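Local coordinates for protein elongation factor G (Thermus thermophilus, PDB 2DY1) that binds GTP with a magnesium ion and probably acts as a translational GTPase that promotes translocation on the ribosome, at residues A[396-401]-A[443-448]; A[386-391]-A[420-425]; A[290-295]-A[437-442]. All coordinates share one frame; numbering follows the deposited sequence.

Contact 1 (A[396-401]-A[443-448]); sequences ARLGEA and YGVEVE
Val445 drives its CG2 methyl between Ala401 and Arg397 of helix 392-408: CG2 lies 3.5 Å from Ala401 CB and 3.6 Å from Arg397 CB. With Val445 CG1 anti to the backbone N (chi1 -177°), the second branch, CG2, is left to face this pair while CG1 turns to Leu398. Leu398 meets both valines with a single methyl, CD1, 3.7 Å from Val447 CG1 and 4.1 Å from Val445 CG1, its side chain running across theirs at about a right angle. Buried Leu398, Ala401, Val445 and Val447 are the tight part, backed by Leu440, which touches Ala401 and Val447; Arg397 lends its CB to their edge.

Toward solvent the contact thins to one exposed arm. The extended chain of Arg397 carries NH1 to the carbonyl oxygen of Gly444, NH1 to O 3.0 Å, with a bent N-H...O angle of 143°; the oxygen sits at the guanidinium edge, 11° from its plane. Tyr443's hydroxyl turns to Val293 O. Gly444, at positive phi, ends helix 430-442 in a Schellman motif; the following loop and the start of strand 447-450 pack on helix 392-408, as helix packs on sheet in the alpha/beta sandwich of EF-G domain III.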
loop_
_atom_site.group_PDB
_atom_site.type_symbol
_atom_site.label_atom_id
_atom_site.label_comp_id
_atom_site.label_asym_id
_atom_site.label_seq_id
_atom_site.Cartn_x
_atom_site.Cartn_y
_atom_site.Cartn_z
ATOM N N ALA A 396 28.425 4.648 4.739
ATOM C CA ALA A 396 28.829 3.534 5.596
ATOM C C ALA A 396 27.683 2.966 6.428
ATOM O O ALA A 396 27.685 1.788 6.791
ATOM C CB ALA A 396 29.950 3.973 6.521
ATOM N N ARG A 397 26.711 3.814 6.733
ATOM C CA ARG A 397 25.572 3.423 7.558
ATOM C C ARG A 397 24.321 3.083 6.753
ATOM O O ARG A 397 23.361 2.537 7.305
ATOM C CB ARG A 397 25.199 4.569 8.513
ATOM C CG ARG A 397 26.221 4.967 9.597
ATOM C CD ARG A 397 25.690 6.188 10.368
ATOM N NE ARG A 397 26.578 6.644 11.433
ATOM C CZ ARG A 397 26.320 7.673 12.239
ATOM N NH1 ARG A 397 25.193 8.361 12.115
ATOM N NH2 ARG A 397 27.200 8.031 13.168
ATOM N N LEU A 398 24.330 3.388 5.462
ATOM C CA LEU A 398 23.132 3.206 4.645
ATOM C C LEU A 398 22.551 1.808 4.575
ATOM O O LEU A 398 21.340 1.632 4.751
ATOM C CB LEU A 398 23.376 3.725 3.234
ATOM C CG LEU A 398 22.168 3.723 2.297
ATOM C CD1 LEU A 398 21.020 4.553 2.891
ATOM C CD2 LEU A 398 22.618 4.274 0.941
ATOM N N GLY A 399 23.401 0.819 4.325
ATOM C CA GLY A 399 22.890 -0.540 4.220
ATOM C C GLY A 399 22.063 -0.980 5.412
ATOM O O GLY A 399 20.961 -1.508 5.242
ATOM N N GLU A 400 22.580 -0.776 6.624
ATOM C CA GLU A 400 21.862 -1.204 7.808
ATOM C C GLU A 400 20.603 -0.379 8.051
ATOM O O GLU A 400 19.580 -0.902 8.502
ATOM C CB GLU A 400 22.791 -1.153 9.030
ATOM C CG GLU A 400 22.105 -1.357 10.368
ATOM C CD GLU A 400 21.403 -2.701 10.509
ATOM O OE1 GLU A 400 20.607 -2.845 11.463
ATOM O OE2 GLU A 400 21.642 -3.608 9.686
ATOM N N ALA A 401 20.662 0.911 7.751
ATOM C CA ALA A 401 19.480 1.750 7.960
ATOM C C ALA A 401 18.368 1.330 6.989
ATOM O O ALA A 401 17.176 1.328 7.359
ATOM C CB ALA A 401 19.839 3.246 7.769
ATOM N N TYR A 443 17.256 7.085 11.918
ATOM C CA TYR A 443 18.228 6.005 12.114
ATOM C C TYR A 443 19.662 6.521 11.996
ATOM O O TYR A 443 20.614 5.737 12.062
ATOM C CB TYR A 443 18.021 4.883 11.100
ATOM C CG TYR A 443 16.671 4.168 11.196
ATOM C CD1 TYR A 443 16.018 4.038 12.415
ATOM C CD2 TYR A 443 16.098 3.583 10.068
ATOM C CE1 TYR A 443 14.810 3.324 12.512
ATOM C CE2 TYR A 443 14.897 2.868 10.154
ATOM C CZ TYR A 443 14.271 2.743 11.379
ATOM O OH TYR A 443 13.121 1.974 11.500
ATOM N N GLY A 444 19.809 7.827 11.809
ATOM C CA GLY A 444 21.149 8.424 11.737
ATOM C C GLY A 444 21.770 8.577 10.354
ATOM O O GLY A 444 22.964 8.854 10.217
ATOM N N VAL A 445 20.963 8.443 9.317
ATOM C CA VAL A 445 21.479 8.512 7.966
ATOM C C VAL A 445 20.812 9.579 7.128
ATOM O O VAL A 445 19.594 9.628 7.037
ATOM C CB VAL A 445 21.294 7.142 7.276
ATOM C CG1 VAL A 445 21.902 7.153 5.875
ATOM C CG2 VAL A 445 21.929 6.045 8.141
ATOM N N GLU A 446 21.619 10.450 6.528
ATOM C CA GLU A 446 21.080 11.472 5.638
ATOM C C GLU A 446 21.146 10.963 4.202
ATOM O O GLU A 446 22.225 10.639 3.693
ATOM C CB GLU A 446 21.894 12.776 5.731
ATOM C CG GLU A 446 21.729 13.526 7.038
ATOM C CD GLU A 446 22.640 14.739 7.096
ATOM O OE1 GLU A 446 23.818 14.579 7.475
ATOM O OE2 GLU A 446 22.167 15.828 6.735
ATOM N N VAL A 447 19.995 10.883 3.540
ATOM C CA VAL A 447 19.967 10.436 2.152
ATOM C C VAL A 447 19.245 11.472 1.318
ATOM O O VAL A 447 18.454 12.258 1.839
ATOM C CB VAL A 447 19.230 9.082 1.989
ATOM C CG1 VAL A 447 19.803 8.066 2.961
ATOM C CG2 VAL A 447 17.734 9.270 2.197
ATOM N N GLU A 448 19.544 11.501 0.026
ATOM C CA GLU A 448 18.875 12.442 -0.864
ATOM C C GLU A 448 18.248 11.650 -1.995
ATOM O O GLU A 448 18.798 10.632 -2.411
ATOM C CB GLU A 448 19.883 13.425 -1.476
ATOM C CG GLU A 448 20.884 14.017 -0.481
ATOM C CD GLU A 448 20.199 14.587 0.728
ATOM O OE1 GLU A 448 19.121 15.195 0.563
ATOM O OE2 GLU A 448 20.736 14.427 1.844
#

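Contact 2 (A[386-391]-A[420-425]); sequences ALHPKG and TGELLL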
loop_
_atom_site.group_PDB
_atom_site.type_symbol
_atom_site.label_atom_id
_atom_site.label_comp_id
_atom_site.label_asym_id
_atom_site.label_seq_id
_atom_site.Cartn_x
_atom_site.Cartn_y
_atom_site.Cartn_z
ATOM N N ALA A 386 15.821 7.775 -7.136
ATOM C CA ALA A 386 17.147 7.192 -7.001
ATOM C C ALA A 386 17.669 7.723 -5.666
ATOM O O ALA A 386 17.483 8.896 -5.355
ATOM C CB ALA A 386 18.055 7.642 -8.154
ATOM N N LEU A 387 18.285 6.845 -4.874
ATOM C CA LEU A 387 18.801 7.177 -3.543
ATOM C C LEU A 387 20.283 7.470 -3.531
ATOM O O LEU A 387 21.060 6.751 -4.160
ATOM C CB LEU A 387 18.599 6.011 -2.573
ATOM C CG LEU A 387 17.278 5.528 -2.004
ATOM C CD1 LEU A 387 17.579 4.778 -0.696
ATOM C CD2 LEU A 387 16.384 6.688 -1.727
ATOM N N HIS A 388 20.684 8.494 -2.781
ATOM C CA HIS A 388 22.092 8.857 -2.675
ATOM C C HIS A 388 22.466 9.206 -1.230
ATOM O O HIS A 388 21.799 10.020 -0.603
ATOM C CB HIS A 388 22.378 10.099 -3.520
ATOM C CG HIS A 388 21.788 10.054 -4.892
ATOM N ND1 HIS A 388 22.473 9.553 -5.979
ATOM C CD2 HIS A 388 20.575 10.440 -5.356
ATOM C CE1 HIS A 388 21.709 9.634 -7.054
ATOM N NE2 HIS A 388 20.552 10.169 -6.703
ATOM N N PRO A 389 23.502 8.571 -0.669
ATOM C CA PRO A 389 23.842 8.964 0.701
ATOM C C PRO A 389 24.435 10.369 0.589
ATOM O O PRO A 389 25.116 10.684 -0.398
ATOM C CB PRO A 389 24.891 7.936 1.116
ATOM C CG PRO A 389 25.530 7.544 -0.215
ATOM C CD PRO A 389 24.333 7.440 -1.125
ATOM N N LYS A 390 24.185 11.209 1.587
ATOM C CA LYS A 390 24.680 12.587 1.544
ATOM C C LYS A 390 26.204 12.671 1.564
ATOM O O LYS A 390 26.813 13.409 0.761
ATOM C CB LYS A 390 24.067 13.383 2.704
ATOM C CG LYS A 390 24.535 14.844 2.786
ATOM C CD LYS A 390 23.714 15.612 3.819
ATOM C CE LYS A 390 24.367 16.954 4.203
ATOM N NZ LYS A 390 23.497 17.734 5.134
ATOM N N GLY A 391 26.812 11.923 2.475
ATOM C CA GLY A 391 28.259 11.923 2.571
ATOM C C GLY A 391 28.806 10.591 3.048
ATOM O O GLY A 391 28.095 9.594 3.169
ATOM N N THR A 420 20.838 1.206 -15.506
ATOM C CA THR A 420 21.403 2.527 -15.217
ATOM C C THR A 420 22.397 2.549 -14.057
ATOM O O THR A 420 23.135 3.522 -13.874
ATOM C CB THR A 420 20.291 3.535 -14.888
ATOM O OG1 THR A 420 19.630 3.126 -13.684
ATOM C CG2 THR A 420 19.275 3.606 -16.029
ATOM N N GLY A 421 22.395 1.483 -13.262
ATOM C CA GLY A 421 23.291 1.392 -12.121
ATOM C C GLY A 421 22.796 2.072 -10.850
ATOM O O GLY A 421 23.424 1.957 -9.803
ATOM N N GLU A 422 21.663 2.764 -10.911
ATOM C CA GLU A 422 21.187 3.454 -9.716
ATOM C C GLU A 422 20.517 2.546 -8.690
ATOM O O GLU A 422 20.022 1.471 -9.026
ATOM C CB GLU A 422 20.208 4.565 -10.108
ATOM C CG GLU A 422 20.806 5.635 -11.012
ATOM C CD GLU A 422 19.886 6.827 -11.188
ATOM O OE1 GLU A 422 18.732 6.626 -11.588
ATOM O OE2 GLU A 422 20.325 7.966 -10.930
ATOM N N LEU A 423 20.526 2.990 -7.432
ATOM C CA LEU A 423 19.857 2.283 -6.347
ATOM C C LEU A 423 18.500 2.986 -6.251
ATOM O O LEU A 423 18.423 4.164 -5.895
ATOM C CB LEU A 423 20.628 2.440 -5.037
ATOM C CG LEU A 423 19.946 1.825 -3.815
ATOM C CD1 LEU A 423 19.789 0.316 -4.020
ATOM C CD2 LEU A 423 20.742 2.119 -2.575
ATOM N N LEU A 424 17.428 2.269 -6.560
ATOM C CA LEU A 424 16.112 2.888 -6.548
ATOM C C LEU A 424 15.284 2.477 -5.364
ATOM O O LEU A 424 15.351 1.336 -4.916
ATOM C CB LEU A 424 15.334 2.525 -7.811
ATOM C CG LEU A 424 15.957 2.857 -9.171
ATOM C CD1 LEU A 424 14.981 2.450 -10.255
ATOM C CD2 LEU A 424 16.282 4.364 -9.256
ATOM N N LEU A 425 14.521 3.436 -4.852
ATOM C CA LEU A 425 13.581 3.187 -3.763
ATOM C C LEU A 425 12.209 3.460 -4.380
ATOM O O LEU A 425 11.977 4.512 -4.973
ATOM C CB LEU A 425 13.806 4.131 -2.590
ATOM C CG LEU A 425 12.863 3.863 -1.392
ATOM C CD1 LEU A 425 13.137 2.492 -0.783
ATOM C CD2 LEU A 425 13.076 4.944 -0.345
HETATM O O HOH W 1 21.345 5.796 -6.845
#
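Leu387 and Leu425 lean together with their side chains crossing obliquely: Leu387 CD2 lies 3.7 Å from Leu425 CB. Their first torsions differ, since Leu387 CG stands beside its backbone N (chi1 -71°) whereas Leu425 CG is anti to its own, and Leu425 CD2 lies 4.0 Å from Leu387 CD2. Leu387 also touches Leu402 of helix 392-408, which places this pair on the helix-covered side of the sheet.

Ala386 and Leu424 point to the other face, where Leu424 reaches across with CD2, 3.9 Å from Ala386 CB. Glu422 lays its carboxylate against the same methyl, with Glu422 CD and Ala386 CB 3.6 Å apart; its OE1 accepts from Lys453 N.

Ala386 and Leu424 form a non-hydrogen-bonded antiparallel pair between the two central strands of the four-stranded sheet of domain III. Beside it, Leu387 N donates to Leu423 O at 2.9 Å, almost straight at 174°. Segments 386-389 and 423-425 run 114° apart, far from antiparallel, and the next link is made by water: one molecule donates to Leu387 O at 2.9 Å and accepts from Leu423 N, so that both backbone groups are satisfied where the strands splay. Farther along, the His388 ring turns its edge to Glu422 OE2 without a bond, while His388 NE2 is hydrogen-bonded to Ser450 OG.

Contact 3 (A[290-295]-A[437-442]); sequences KVQVDP and KERLQD
Arg439 reaches from its helix to Asp294 of segment 290-295, and this ion pair dominates the polar contact. Arg439 NH2 donates to Asp294 OD2 at 2.7 Å, short but bent, with an N-H...O angle of 131°. The oxygen lies close to the guanidinium plane and receives on its anti lone pair, the two flat groups being turned 79° against each other. On the helix itself, Arg439 NH1 forms a second salt bridge, 3.1 Å to Asp442 OD2, also at the guanidinium edge. Arg439 CG is anti to the backbone N, and a bend at chi2 (59°) brings the group between the two aspartates. Arg439 NE pairs with Glu408, so carboxylates engage all three guanidinium nitrogens.

Hydrogen bonds through the Gln292 amide orient the strand side. Gln292 NE2 donates to the same Asp294 OD2 at 2.9 Å, arriving on its syn side, so one oxygen is gripped by two donors. The amide is oriented in turn through OE1, which accepts from Lys290 NZ and from Arg63. Asp294 OD1 is taken by Tyr51 OH. Gln292 lies about 9 Å, side chain to side chain, from the magnesium ligand Thr61.

Van der Waals packing comes from Pro295, which lies over one face of the guanidinium, its CD 3.6 Å from Arg439 NH1, while Pro295 CG rests 3.9 Å from Asp442 CB. Pro53 of helix 53-57 touches both Arg439 and Asp442.

With 183 Å² buried and a salt-bridge network of Asp294, Arg439 and Asp442, this junction between domain II and domain III appears to rely more on directed charge than on hydrophobic area. The surrounding carboxylates would probably stabilise the arginine's positive charge.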
loop_
_atom_site.group_PDB
_atom_site.type_symbol
_atom_site.label_atom_id
_atom_site.label_comp_id
_atom_site.label_asym_id
_atom_site.label_seq_id
_atom_site.Cartn_x
_atom_site.Cartn_y
_atom_site.Cartn_z
ATOM N N LYS A 290 2.458 -6.399 11.486
ATOM C CA LYS A 290 3.323 -5.228 11.267
ATOM C C LYS A 290 4.539 -5.309 12.156
ATOM O O LYS A 290 4.574 -6.060 13.148
ATOM C CB LYS A 290 2.596 -3.896 11.536
ATOM C CG LYS A 290 2.275 -3.639 12.989
ATOM C CD LYS A 290 1.856 -2.188 13.270
ATOM C CE LYS A 290 3.099 -1.290 13.398
ATOM N NZ LYS A 290 2.764 0.179 13.303
ATOM N N VAL A 291 5.524 -4.480 11.823
ATOM C CA VAL A 291 6.770 -4.450 12.563
ATOM C C VAL A 291 7.206 -3.004 12.756
ATOM O O VAL A 291 6.983 -2.176 11.866
ATOM C CB VAL A 291 7.881 -5.168 11.756
ATOM C CG1 VAL A 291 9.256 -4.871 12.354
ATOM C CG2 VAL A 291 7.631 -6.690 11.754
ATOM N N GLN A 292 7.728 -2.689 13.937
ATOM C CA GLN A 292 8.327 -1.359 14.165
ATOM C C GLN A 292 9.797 -1.604 14.475
ATOM O O GLN A 292 10.137 -2.619 15.058
ATOM C CB GLN A 292 7.767 -0.636 15.396
ATOM C CG GLN A 292 6.399 -0.009 15.247
ATOM C CD GLN A 292 6.344 1.026 14.135
ATOM O OE1 GLN A 292 5.593 0.883 13.177
ATOM N NE2 GLN A 292 7.145 2.090 14.271
ATOM N N VAL A 293 10.675 -0.683 14.080
ATOM C CA VAL A 293 12.089 -0.771 14.479
ATOM C C VAL A 293 12.334 0.684 14.917
ATOM O O VAL A 293 12.987 1.461 14.218
ATOM C CB VAL A 293 13.048 -1.167 13.311
ATOM C CG1 VAL A 293 14.464 -1.382 13.845
ATOM C CG2 VAL A 293 12.573 -2.436 12.630
ATOM N N ASP A 294 11.740 1.058 16.052
ATOM C CA ASP A 294 11.838 2.429 16.577
ATOM C C ASP A 294 13.229 2.688 17.137
ATOM O O ASP A 294 13.799 1.840 17.811
ATOM C CB ASP A 294 10.818 2.657 17.707
ATOM C CG ASP A 294 9.365 2.673 17.220
ATOM O OD1 ASP A 294 8.467 2.259 17.991
ATOM O OD2 ASP A 294 9.104 3.113 16.085
ATOM N N PRO A 295 13.796 3.870 16.865
ATOM C CA PRO A 295 15.131 4.150 17.400
ATOM C C PRO A 295 15.198 3.902 18.910
ATOM O O PRO A 295 14.295 4.300 19.660
ATOM C CB PRO A 295 15.336 5.622 17.058
ATOM C CG PRO A 295 14.592 5.767 15.769
ATOM C CD PRO A 295 13.316 4.971 16.017
ATOM N N LYS A 437 12.417 8.974 3.882
ATOM C CA LYS A 437 13.638 9.772 3.991
ATOM C C LYS A 437 13.818 10.202 5.442
ATOM O O LYS A 437 14.923 10.168 5.992
ATOM C CB LYS A 437 13.529 11.003 3.087
ATOM C CG LYS A 437 14.712 11.950 3.199
ATOM C CD LYS A 437 14.604 13.076 2.173
ATOM C CE LYS A 437 15.818 14.006 2.323
ATOM N NZ LYS A 437 15.628 15.248 1.521
ATOM N N GLU A 438 12.723 10.641 6.052
ATOM C CA GLU A 438 12.739 11.064 7.445
ATOM C C GLU A 438 13.084 9.913 8.368
ATOM O O GLU A 438 13.798 10.101 9.344
ATOM C CB GLU A 438 11.369 11.647 7.836
ATOM C CG GLU A 438 11.086 12.956 7.106
ATOM C CD GLU A 438 9.620 13.371 7.152
ATOM O OE1 GLU A 438 8.898 12.978 8.092
ATOM O OE2 GLU A 438 9.196 14.125 6.247
ATOM N N ARG A 439 12.561 8.719 8.068
ATOM C CA ARG A 439 12.843 7.595 8.932
ATOM C C ARG A 439 14.327 7.222 8.888
ATOM O O ARG A 439 14.895 6.890 9.931
ATOM C CB ARG A 439 11.939 6.397 8.565
ATOM C CG ARG A 439 11.966 5.307 9.624
ATOM C CD ARG A 439 11.501 5.838 10.964
ATOM N NE ARG A 439 11.084 4.760 11.870
ATOM C CZ ARG A 439 10.799 4.959 13.150
ATOM N NH1 ARG A 439 10.897 6.187 13.676
ATOM N NH2 ARG A 439 10.384 3.948 13.913
ATOM N N LEU A 440 14.938 7.278 7.703
ATOM C CA LEU A 440 16.365 6.989 7.564
ATOM C C LEU A 440 17.123 8.017 8.428
ATOM O O LEU A 440 18.110 7.681 9.093
ATOM C CB LEU A 440 16.770 7.081 6.088
ATOM C CG LEU A 440 16.208 5.911 5.263
ATOM C CD1 LEU A 440 16.396 6.125 3.768
ATOM C CD2 LEU A 440 16.934 4.624 5.703
ATOM N N GLN A 441 16.646 9.262 8.435
ATOM C CA GLN A 441 17.269 10.310 9.269
ATOM C C GLN A 441 17.155 9.933 10.765
ATOM O O GLN A 441 18.066 10.182 11.550
ATOM C CB GLN A 441 16.577 11.653 8.976
ATOM C CG GLN A 441 16.863 12.796 9.948
ATOM C CD GLN A 441 16.000 14.025 9.633
ATOM O OE1 GLN A 441 14.759 13.929 9.482
ATOM N NE2 GLN A 441 16.645 15.174 9.518
ATOM N N ASP A 442 16.033 9.336 11.175
ATOM C CA ASP A 442 15.863 8.934 12.568
ATOM C C ASP A 442 16.886 7.881 12.919
ATOM O O ASP A 442 17.293 7.775 14.077
ATOM C CB ASP A 442 14.486 8.314 12.837
ATOM C CG ASP A 442 13.347 9.261 12.585
ATOM O OD1 ASP A 442 13.572 10.485 12.524
ATOM O OD2 ASP A 442 12.192 8.767 12.465
#

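How the contacts relate
Contacts 1 and 2 lie wholly within domain III, their centres about 12 Å apart. They share its four-stranded sheet, in which strands 383-389 and 447-450 are neighbours; Lys390 and Glu446 join them by a salt bridge. Contact 3, centred about 11 Å from contact 1 and 19 Å from contact 2, links strand 285-294 of domain II to helix 430-442 of domain III. Along the chain the segments run 290-295, 386-391, 396-401, 420-425, 437-442, 443-448, so contact 1 alternates with each of the others. Helix 430-442 bears contact 3, and the chain after it forms one side of contact 1, so interface and domain III packing meet at one helix end.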